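Local coordinates for acylneuraminate lyase (Mycoplasma synoviae, PDB 4N4P), which belongs to the dihydrodipicolinate synthetase family of TIM-barrel proteins and assembles here from four copies of the chain, at residues E93-A98 with D104-I109; T78-I83 with P135-Y140; I223-W226 with E232-M235. All blocks are in the same frame, centred on the assembly; numbering follows the deposited sequence.

How the contacts relate
Contacts 1 and 2 belong to the same part of the TIM barrel. Their centres are about 7 Å apart. They share the sheet region built from strands 78-82, 105-108 and 136-139. Contact 1 is on the outer side, where helix 88-100 covers strand 105-108. Contact 2 is on the inner side and spans that same strand. Along the chain, contact 1 falls between the two segments of contact 2. Contact 3 comes later, where helices 212-227 and 231-248 meet. Its centre lies about 34 Å from that of contact 1 and about 28 Å from that of contact 2. Contacts 1 and 2 pack two faces of one wall; contact 3 has no atom within about 14 Å of either.

Contact 1: E93-A98 with D104-I109; sequences ELAKLA and DAISAI
Ile106 is the strand residue that meets the helix, and it touches two alanines. Its CG2 methyl reaches Ala98 CB at 3.4 Å, tighter than usual for two carbons. Its other branch ends in CD1, which lies 3.8 Å from Ala95 CB. Each arm of the isoleucine therefore has its own alanine methyl. The first torsion of Ile106 sets this up: at chi1 53°, CG1 stands between the backbone N and the carbonyl carbon, while CG2 lies opposite the carbonyl carbon. CG1 then extends to CD1 with chi2 175°. The two alanines are one helical turn apart. Their small side chains are consistent with the close approach of the backbones, and the CA atoms of Ala95 and Ile106 are 7.0 Å apart.

This is the helix-on-strand packing of a beta-alpha-beta unit: strand 78-82, helix 88-100 and strand 105-108 follow one another in the TIM barrel. Ile106 points out of the barrel toward the helix. Ser107, next along the strand, points the other way.

No hydrogen bond crosses between the two segments. The helix bonds within itself; the strand bonds to its neighbours in the sheet. In the helix, Leu97 N bonds to Glu93 O at 2.9 Å and Ala98 N to Leu94 O at 2.8 Å. The backbone of Ile106 bonds to Leu137 of strand 136-139 and to Pro135 just before it. Further packing comes from Met66 of helix 59-73 on Ala98 and from Met136 on Ile106.

Contact 2: T78-I83 with P135-Y140; sequences TLIAQI and PMLIYY
Ile80 and Leu137 meet through single methyl groups inside the barrel. Ile80 CD1 lies 3.9 Å from Leu137 CD1, and the two side chains cross at about a right angle. Further along, Gln82 meets Tyr139. Gln82 CG is 3.9 Å from Tyr139 OH and 4.1 Å from Tyr139 CE2, and it approaches the ring obliquely. The amide of Gln82 stands almost perpendicular to the ring, with 88° between the planes. Its CG lies opposite the backbone N (chi1 -164°), and a bend at chi2 then turns the amide off the line of the chain.

The two strands are not neighbours: strand 105-108 runs between them in this parallel barrel sheet, and Ser107 packs against both Gln82 and Tyr139. The polar ends are positioned from outside the pair. Gln82 OE1 accepts hydrogen bonds from Gly84 N and Ile109 N, which helps hold the amide in its rotation. Tyr139 OH is hydrogen-bonded to Tyr46 OH and Lys167 NZ.

Between the two segments themselves there is no hydrogen bond, so van der Waals contact joins them, while the amide and phenol spend their polar atoms on other partners.

Contact 3: I223-W226 with E232-M235; sequences IKAW and EAVM
Val234 has CG1 anti to its backbone N (chi1 169°); CG2 then lies beside that N, anti to the carbonyl carbon, and there meets Ala225 and Trp226. In Trp226, CG is opposite the backbone N (chi1 -174°), and Val234 CG2 lies at the ring's edge, near its plane. The motif is a helical hairpin on the outside of the TIM barrel. Helix 212-227 ends here, and after a short turn helix 231-248 begins.

Alanine faces alanine where the helices come close, which probably helps the approach. Ala225 CB lies 3.8 Å from Ala233 CB. The CA atoms of Ala225 and Val234 are 5.6 Å apart. Val234 fits beside this pair, with CG2 3.9 Å from Ala225 CB and 3.8 Å from Trp226 CB. No hydrogen bond joins the two segments.

Helix 196-201 packs on Trp226 through Leu200 and on Val234 through Ala197. The Trp226 ring forms a cation-pi contact with Lys231 of a neighbouring subunit, and Met202 of that subunit packs on Val234. The indole NE1 also hydrogen-bonds to Thr201 OG1 of its own chain. Val234 CG2 lies 3.4 Å from both the N and the CA of Trp226.

Contact 1: E93-A98 with D104-I109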
loop_
_atom_site.group_PDB
_atom_site.type_symbol
_atom_site.label_atom_id
_atom_site.label_comp_id
_atom_site.label_asym_id
_atom_site.label_seq_id
_atom_site.Cartn_x
_atom_site.Cartn_y
_atom_site.Cartn_z
ATOM N N GLU A 93 -6.455 -13.170 -33.534
ATOM C CA GLU A 93 -5.629 -13.602 -34.666
ATOM C C GLU A 93 -4.356 -14.310 -34.194
ATOM O O GLU A 93 -3.922 -15.316 -34.798
ATOM C CB GLU A 93 -5.262 -12.418 -35.573
ATOM C CG GLU A 93 -6.448 -11.822 -36.329
ATOM C CD GLU A 93 -7.107 -12.837 -37.269
ATOM O OE1 GLU A 93 -6.374 -13.462 -38.064
ATOM O OE2 GLU A 93 -8.348 -13.021 -37.201
ATOM N N LEU A 94 -3.743 -13.783 -33.127
ATOM C CA LEU A 94 -2.569 -14.436 -32.559
ATOM C C LEU A 94 -2.906 -15.822 -31.977
ATOM O O LEU A 94 -2.134 -16.752 -32.138
ATOM C CB LEU A 94 -1.916 -13.539 -31.493
ATOM C CG LEU A 94 -1.313 -12.236 -32.010
ATOM C CD1 LEU A 94 -0.589 -11.509 -30.852
ATOM C CD2 LEU A 94 -0.326 -12.474 -33.149
ATOM N N ALA A 95 -4.054 -15.955 -31.312
ATOM C CA ALA A 95 -4.515 -17.275 -30.812
ATOM C C ALA A 95 -4.674 -18.259 -31.961
ATOM O O ALA A 95 -4.256 -19.417 -31.866
ATOM C CB ALA A 95 -5.827 -17.150 -30.016
ATOM N N LYS A 96 -5.258 -17.794 -33.065
ATOM C CA LYS A 96 -5.397 -18.645 -34.262
ATOM C C LYS A 96 -4.065 -19.018 -34.862
ATOM O O LYS A 96 -3.862 -20.169 -35.278
ATOM C CB LYS A 96 -6.263 -17.949 -35.336
ATOM C CG LYS A 96 -7.696 -17.789 -34.938
ATOM C CD LYS A 96 -8.489 -17.032 -36.021
ATOM C CE LYS A 96 -9.801 -16.442 -35.496
ATOM N NZ LYS A 96 -10.870 -17.449 -35.192
ATOM N N LEU A 97 -3.136 -18.057 -34.911
ATOM C CA LEU A 97 -1.793 -18.340 -35.407
ATOM C C LEU A 97 -1.051 -19.343 -34.518
ATOM O O LEU A 97 -0.392 -20.240 -35.038
ATOM C CB LEU A 97 -0.953 -17.052 -35.551
ATOM C CG LEU A 97 0.450 -17.210 -36.146
ATOM C CD1 LEU A 97 0.431 -17.821 -37.554
ATOM C CD2 LEU A 97 1.223 -15.874 -36.150
ATOM N N ALA A 98 -1.133 -19.166 -33.194
ATOM C CA ALA A 98 -0.515 -20.095 -32.255
ATOM C C ALA A 98 -0.993 -21.523 -32.532
ATOM O O ALA A 98 -0.218 -22.464 -32.505
ATOM C CB ALA A 98 -0.843 -19.705 -30.811
ATOM N N ASP A 104 1.798 -25.288 -27.829
ATOM C CA ASP A 104 1.195 -26.192 -26.845
ATOM C C ASP A 104 0.163 -25.487 -25.974
ATOM O O ASP A 104 -0.809 -26.096 -25.476
ATOM C CB ASP A 104 2.312 -26.819 -26.021
ATOM C CG ASP A 104 3.201 -27.682 -26.856
ATOM O OD1 ASP A 104 2.737 -28.779 -27.281
ATOM O OD2 ASP A 104 4.347 -27.284 -27.111
ATOM N N ALA A 105 0.373 -24.187 -25.779
ATOM C CA ALA A 105 -0.591 -23.360 -25.072
ATOM C C ALA A 105 -0.378 -21.892 -25.444
ATOM O O ALA A 105 0.659 -21.509 -26.002
ATOM C CB ALA A 105 -0.471 -23.514 -23.536
ATOM N N ILE A 106 -1.347 -21.085 -25.063
ATOM C CA ILE A 106 -1.219 -19.640 -25.130
ATOM C C ILE A 106 -1.490 -19.106 -23.744
ATOM O O ILE A 106 -2.014 -19.825 -22.877
ATOM C CB ILE A 106 -2.210 -18.984 -26.147
ATOM C CG1 ILE A 106 -3.654 -19.435 -25.857
ATOM C CG2 ILE A 106 -1.790 -19.283 -27.593
ATOM C CD1 ILE A 106 -4.723 -18.772 -26.716
ATOM N N SER A 107 -1.105 -17.849 -23.517
ATOM C CA SER A 107 -1.461 -17.181 -22.287
ATOM C C SER A 107 -1.850 -15.771 -22.687
ATOM O O SER A 107 -1.530 -15.328 -23.793
ATOM C CB SER A 107 -0.280 -17.165 -21.295
ATOM O OG SER A 107 0.729 -16.295 -21.786
ATOM N N ALA A 108 -2.522 -15.055 -21.789
ATOM C CA ALA A 108 -2.855 -13.655 -22.061
ATOM C C ALA A 108 -2.801 -12.891 -20.762
ATOM O O ALA A 108 -3.472 -13.252 -19.786
ATOM C CB ALA A 108 -4.233 -13.530 -22.682
ATOM N N ILE A 109 -1.993 -11.841 -20.738
ATOM C CA ILE A 109 -1.970 -10.959 -19.586
ATOM C C ILE A 109 -3.356 -10.371 -19.267
ATOM O O ILE A 109 -4.193 -10.199 -20.152
ATOM C CB ILE A 109 -0.955 -9.823 -19.785
ATOM C CG1 ILE A 109 -1.271 -9.072 -21.090
ATOM C CG2 ILE A 109 0.456 -10.404 -19.889
ATOM C CD1 ILE A 109 -0.982 -7.631 -20.948
#

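Contact 2: T78-I83 with P135-Y140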
loop_
_atom_site.group_PDB
_atom_site.type_symbol
_atom_site.label_atom_id
_atom_site.label_comp_id
_atom_site.label_asym_id
_atom_site.label_seq_id
_atom_site.Cartn_x
_atom_site.Cartn_y
_atom_site.Cartn_z
ATOM N N THR A 78 8.469 -27.784 -25.435
ATOM C CA THR A 78 7.085 -27.275 -25.331
ATOM C C THR A 78 7.104 -25.778 -25.604
ATOM O O THR A 78 8.052 -25.114 -25.194
ATOM C CB THR A 78 6.550 -27.573 -23.919
ATOM O OG1 THR A 78 6.642 -29.000 -23.699
ATOM C CG2 THR A 78 5.070 -27.109 -23.721
ATOM N N LEU A 79 6.087 -25.272 -26.294
ATOM C CA LEU A 79 6.016 -23.829 -26.575
ATOM C C LEU A 79 4.752 -23.218 -26.041
ATOM O O LEU A 79 3.676 -23.750 -26.231
ATOM C CB LEU A 79 6.100 -23.559 -28.082
ATOM C CG LEU A 79 7.397 -23.942 -28.819
ATOM C CD1 LEU A 79 7.287 -23.638 -30.301
ATOM C CD2 LEU A 79 8.630 -23.250 -28.218
ATOM N N ILE A 80 4.889 -22.074 -25.380
ATOM C CA ILE A 80 3.760 -21.290 -24.920
ATOM C C ILE A 80 3.948 -19.876 -25.424
ATOM O O ILE A 80 5.031 -19.328 -25.312
ATOM C CB ILE A 80 3.651 -21.270 -23.375
ATOM C CG1 ILE A 80 3.639 -22.702 -22.806
ATOM C CG2 ILE A 80 2.401 -20.521 -22.946
ATOM C CD1 ILE A 80 3.643 -22.755 -21.287
ATOM N N ALA A 81 2.898 -19.299 -26.011
ATOM C CA ALA A 81 2.944 -17.919 -26.498
ATOM C C ALA A 81 2.018 -17.023 -25.701
ATOM O O ALA A 81 0.826 -17.286 -25.615
ATOM C CB ALA A 81 2.518 -17.860 -27.997
ATOM N N GLN A 82 2.567 -15.942 -25.148
ATOM C CA GLN A 82 1.744 -14.904 -24.510
ATOM C C GLN A 82 1.250 -14.016 -25.646
ATOM O O GLN A 82 2.061 -13.520 -26.419
ATOM C CB GLN A 82 2.603 -14.085 -23.536
ATOM C CG GLN A 82 1.801 -13.238 -22.545
ATOM C CD GLN A 82 1.032 -12.120 -23.206
ATOM O OE1 GLN A 82 -0.147 -11.940 -22.945
ATOM N NE2 GLN A 82 1.707 -11.342 -24.052
ATOM N N ILE A 83 -0.070 -13.856 -25.782
ATOM C CA ILE A 83 -0.626 -13.251 -26.996
ATOM C C ILE A 83 -1.577 -12.108 -26.670
ATOM O O ILE A 83 -2.207 -11.539 -27.563
ATOM C CB ILE A 83 -1.360 -14.317 -27.854
ATOM C CG1 ILE A 83 -2.490 -14.955 -27.044
ATOM C CG2 ILE A 83 -0.350 -15.373 -28.375
ATOM C CD1 ILE A 83 -3.662 -15.378 -27.919
ATOM N N PRO A 135 -5.042 -24.658 -25.586
ATOM C CA PRO A 135 -5.146 -24.415 -24.144
ATOM C C PRO A 135 -4.683 -23.016 -23.775
ATOM O O PRO A 135 -3.714 -22.534 -24.349
ATOM C CB PRO A 135 -4.190 -25.455 -23.567
ATOM C CG PRO A 135 -4.298 -26.596 -24.521
ATOM C CD PRO A 135 -4.284 -25.889 -25.869
ATOM N N MET A 136 -5.395 -22.388 -22.840
ATOM C CA MET A 136 -5.073 -21.048 -22.357
ATOM C C MET A 136 -4.629 -21.069 -20.892
ATOM O O MET A 136 -5.245 -21.746 -20.031
ATOM C CB MET A 136 -6.303 -20.128 -22.536
ATOM C CG MET A 136 -6.327 -18.882 -21.686
ATOM S SD MET A 136 -5.072 -17.690 -22.262
ATOM C CE MET A 136 -5.885 -17.048 -23.719
ATOM N N LEU A 137 -3.553 -20.325 -20.608
ATOM C CA LEU A 137 -3.149 -20.019 -19.243
ATOM C C LEU A 137 -3.483 -18.566 -18.967
ATOM O O LEU A 137 -2.932 -17.682 -19.627
ATOM C CB LEU A 137 -1.625 -20.235 -19.075
ATOM C CG LEU A 137 -1.252 -21.714 -19.183
ATOM C CD1 LEU A 137 0.291 -21.857 -19.453
ATOM C CD2 LEU A 137 -1.727 -22.453 -17.936
ATOM N N ILE A 138 -4.391 -18.308 -18.025
ATOM C CA ILE A 138 -4.707 -16.942 -17.673
ATOM C C ILE A 138 -3.645 -16.401 -16.709
ATOM O O ILE A 138 -2.875 -17.165 -16.119
ATOM C CB ILE A 138 -6.131 -16.805 -17.101
ATOM C CG1 ILE A 138 -6.292 -17.614 -15.814
ATOM C CG2 ILE A 138 -7.172 -17.263 -18.140
ATOM C CD1 ILE A 138 -7.624 -17.400 -15.135
ATOM N N TYR A 139 -3.541 -15.090 -16.600
ATOM C CA TYR A 139 -2.603 -14.514 -15.662
ATOM C C TYR A 139 -3.308 -14.365 -14.338
ATOM O O TYR A 139 -4.462 -13.975 -14.304
ATOM C CB TYR A 139 -2.115 -13.160 -16.151
ATOM C CG TYR A 139 -0.799 -13.256 -16.874
ATOM C CD1 TYR A 139 0.337 -12.622 -16.370
ATOM C CD2 TYR A 139 -0.679 -13.997 -18.046
ATOM C CE1 TYR A 139 1.565 -12.702 -17.032
ATOM C CE2 TYR A 139 0.508 -14.085 -18.703
ATOM C CZ TYR A 139 1.643 -13.427 -18.196
ATOM O OH TYR A 139 2.851 -13.545 -18.840
ATOM N N TYR A 140 -2.614 -14.703 -13.255
ATOM C CA TYR A 140 -3.192 -14.500 -11.956
ATOM C C TYR A 140 -3.453 -13.018 -11.693
ATOM O O TYR A 140 -2.641 -12.146 -12.033
ATOM C CB TYR A 140 -2.350 -15.115 -10.855
ATOM C CG TYR A 140 -2.902 -14.798 -9.485
ATOM C CD1 TYR A 140 -4.135 -15.308 -9.061
ATOM C CD2 TYR A 140 -2.202 -13.961 -8.627
ATOM C CE1 TYR A 140 -4.647 -14.987 -7.770
ATOM C CE2 TYR A 140 -2.692 -13.648 -7.379
ATOM C CZ TYR A 140 -3.899 -14.153 -6.950
ATOM O OH TYR A 140 -4.294 -13.805 -5.675
#

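Contact 3: I223-W226 with E232-M235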
loop_
_atom_site.group_PDB
_atom_site.type_symbol
_atom_site.label_atom_id
_atom_site.label_comp_id
_atom_site.label_asym_id
_atom_site.label_seq_id
_atom_site.Cartn_x
_atom_site.Cartn_y
_atom_site.Cartn_z
ATOM N N ILE A 223 15.588 -27.932 -8.331
ATOM C CA ILE A 223 14.540 -28.929 -8.564
ATOM C C ILE A 223 15.080 -30.328 -8.259
ATOM O O ILE A 223 14.424 -31.120 -7.565
ATOM C CB ILE A 223 14.018 -28.872 -10.009
ATOM C CG1 ILE A 223 13.327 -27.521 -10.256
ATOM C CG2 ILE A 223 13.039 -30.078 -10.259
ATOM C CD1 ILE A 223 12.932 -27.238 -11.711
ATOM N N LYS A 224 16.269 -30.626 -8.766
ATOM C CA LYS A 224 16.852 -31.975 -8.545
ATOM C C LYS A 224 17.110 -32.234 -7.061
ATOM O O LYS A 224 16.805 -33.323 -6.555
ATOM C CB LYS A 224 18.109 -32.197 -9.387
ATOM C CG LYS A 224 17.844 -32.154 -10.911
ATOM C CD LYS A 224 16.651 -33.039 -11.380
ATOM C CE LYS A 224 17.091 -34.472 -11.654
ATOM N NZ LYS A 224 16.251 -35.158 -12.707
ATOM N N ALA A 225 17.632 -31.235 -6.359
ATOM C CA ALA A 225 17.843 -31.361 -4.905
ATOM C C ALA A 225 16.524 -31.571 -4.154
ATOM O O ALA A 225 16.447 -32.379 -3.221
ATOM C CB ALA A 225 18.611 -30.112 -4.339
ATOM N N TRP A 226 15.491 -30.852 -4.578
ATOM C CA TRP A 226 14.172 -30.964 -3.972
ATOM C C TRP A 226 13.624 -32.357 -4.210
ATOM O O TRP A 226 13.175 -32.994 -3.260
ATOM C CB TRP A 226 13.219 -29.890 -4.535
ATOM C CG TRP A 226 11.907 -29.864 -3.851
ATOM C CD1 TRP A 226 11.584 -29.213 -2.674
ATOM C CD2 TRP A 226 10.741 -30.553 -4.261
ATOM N NE1 TRP A 226 10.270 -29.440 -2.363
ATOM C CE2 TRP A 226 9.725 -30.253 -3.326
ATOM C CE3 TRP A 226 10.437 -31.369 -5.364
ATOM C CZ2 TRP A 226 8.432 -30.773 -3.430
ATOM C CZ3 TRP A 226 9.143 -31.879 -5.474
ATOM C CH2 TRP A 226 8.159 -31.577 -4.507
ATOM N N GLU A 232 18.915 -29.557 2.797
ATOM C CA GLU A 232 19.989 -28.590 2.950
ATOM C C GLU A 232 20.436 -28.000 1.618
ATOM O O GLU A 232 20.709 -26.796 1.553
ATOM C CB GLU A 232 21.200 -29.170 3.717
ATOM C CG GLU A 232 20.895 -29.413 5.219
ATOM C CD GLU A 232 20.594 -28.124 5.984
ATOM O OE1 GLU A 232 21.485 -27.234 6.082
ATOM O OE2 GLU A 232 19.453 -27.991 6.481
ATOM N N ALA A 233 20.528 -28.844 0.582
ATOM C CA ALA A 233 20.953 -28.371 -0.744
ATOM C C ALA A 233 19.905 -27.449 -1.337
ATOM O O ALA A 233 20.252 -26.439 -1.964
ATOM C CB ALA A 233 21.251 -29.552 -1.712
ATOM N N VAL A 234 18.627 -27.763 -1.122
ATOM C CA VAL A 234 17.559 -26.879 -1.623
ATOM C C VAL A 234 17.774 -25.468 -1.042
ATOM O O VAL A 234 17.675 -24.474 -1.753
ATOM C CB VAL A 234 16.166 -27.387 -1.249
ATOM C CG1 VAL A 234 15.096 -26.323 -1.550
ATOM C CG2 VAL A 234 15.842 -28.670 -2.018
ATOM N N MET A 235 18.027 -25.397 0.263
ATOM C CA MET A 235 18.314 -24.100 0.911
ATOM C C MET A 235 19.528 -23.401 0.324
ATOM O O MET A 235 19.452 -22.235 -0.035
ATOM C CB MET A 235 18.527 -24.270 2.416
ATOM C CG MET A 235 17.342 -24.944 3.078
ATOM S SD MET A 235 17.658 -25.291 4.821
ATOM C CE MET A 235 16.433 -26.581 5.102
#